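Local coordinates for protein muramidase (Trichobolus zukalii, PDB 6ZMV) that cleaves peptidoglycan as a fungal lysozyme of glycoside hydrolase family 25, probably hydrolysing the glycan strands of bacterial cell walls, at residues S66-G69 with S70-A73. Numbering follows the deposited sequence. Where two conformers were deposited one is given.
Sequences SSSG and SAQA
S67 meets Q72 where the loop turns into the helix: the amide nitrogen Q72 NE2 donates to S67 OG over 2.9 Å, in a fairly straight bond with the hydroxyl nearly in the amide plane. The same hydroxyl passes its own proton on to the carbonyl of the next residue, S67 OG to S68 O at 2.9 Å, so two bonds, one accepted and one donated, hold it and probably fix its rotation. With chi1 at 80°, OG sits between the backbone N and the carbonyl carbon of S67, and from there it faces the helix, also lying 3.3 Å from Q72 CG. Without that hydroxyl, as with an alanine here, Q72 NE2 would probably lose one of its two acceptors and S68 O the O-H that donates to it.

S68 is the N-cap. Its OG takes the backbone N-H of A71 at 3.0 Å, satisfying an amide of the first turn, and the methyl A71 CB lies 3.4 Å from that oxygen. S68 O also takes a weak bond from Q72 N at 3.3 Å, the first of the helical i to i+4 bonds here; the next, G69 O from A73 N, is shorter at 2.9 Å.

With CG anti to its own carbonyl carbon and the chain extended beyond it, Q72 reaches back toward the loop. Its amide is held at both ends: NE2 also donates to R63 O, while OE1 bonds to H60 NE2 near the end of strand 55-61. The turn thus ties that strand and the loop after it to the start of helix 69-78, a strand-to-helix connection of the TIM-barrel-like fold. Alongside runs helix 109-127, where W115 NE1 bonds S67 O and touches Q72, F119 packs on A73, and R122 touches S70 and A73.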
loop_
_atom_site.group_PDB
_atom_site.type_symbol
_atom_site.label_atom_id
_atom_site.label_comp_id
_atom_site.label_asym_id
_atom_site.label_seq_id
_atom_site.Cartn_x
_atom_site.Cartn_y
_atom_site.Cartn_z
ATOM N N SER A 66 14.675 5.174 -10.789
ATOM C CA SER A 66 14.636 4.419 -12.051
ATOM C C SER A 66 13.796 5.149 -13.123
ATOM O O SER A 66 13.986 4.895 -14.324
ATOM C CB SER A 66 14.061 3.061 -11.836
ATOM O OG SER A 66 14.952 2.229 -11.124
ATOM N N SER A 67 12.835 5.991 -12.733
ATOM C CA SER A 67 11.919 6.652 -13.684
ATOM C C SER A 67 11.157 7.722 -12.909
ATOM O O SER A 67 11.277 7.815 -11.663
ATOM C CB SER A 67 10.932 5.717 -14.306
ATOM O OG SER A 67 9.854 5.506 -13.326
ATOM N N SER A 68 10.362 8.490 -13.627
ATOM C CA SER A 68 9.450 9.455 -12.985
ATOM C C SER A 68 8.362 8.742 -12.167
ATOM O O SER A 68 8.048 7.575 -12.353
ATOM C CB SER A 68 8.848 10.321 -14.059
ATOM O OG SER A 68 7.863 9.607 -14.772
ATOM N N GLY A 69 7.750 9.487 -11.267
ATOM C CA GLY A 69 6.598 8.947 -10.528
ATOM C C GLY A 69 5.438 8.700 -11.419
ATOM O O GLY A 69 4.674 7.727 -11.194
ATOM N N SER A 70 5.249 9.571 -12.419
ATOM C CA SER A 70 4.144 9.393 -13.383
ATOM C C SER A 70 4.283 8.049 -14.106
ATOM O O SER A 70 3.279 7.314 -14.299
ATOM C CB SER A 70 4.078 10.520 -14.361
ATOM O OG SER A 70 2.838 10.494 -15.036
ATOM N N ALA A 71 5.485 7.748 -14.564
ATOM C CA ALA A 71 5.702 6.522 -15.353
ATOM C C ALA A 71 5.396 5.293 -14.486
ATOM O O ALA A 71 4.829 4.317 -14.972
ATOM C CB ALA A 71 7.102 6.487 -15.851
ATOM N N GLN A 72 5.792 5.322 -13.223
ATOM C CA GLN A 72 5.509 4.179 -12.334
ATOM C C GLN A 72 4.020 4.095 -11.966
ATOM O O GLN A 72 3.515 2.964 -11.897
ATOM C CB GLN A 72 6.448 4.239 -11.141
ATOM C CG GLN A 72 7.808 3.699 -11.532
ATOM C CD GLN A 72 8.843 3.670 -10.436
ATOM O OE1 GLN A 72 8.637 3.190 -9.323
ATOM N NE2 GLN A 72 10.042 4.137 -10.773
ATOM N N ALA A 73 3.338 5.209 -11.821
ATOM C CA ALA A 73 1.884 5.154 -11.618
ATOM C C ALA A 73 1.187 4.544 -12.836
ATOM O O ALA A 73 0.292 3.723 -12.654
ATOM C CB ALA A 73 1.306 6.510 -11.308
#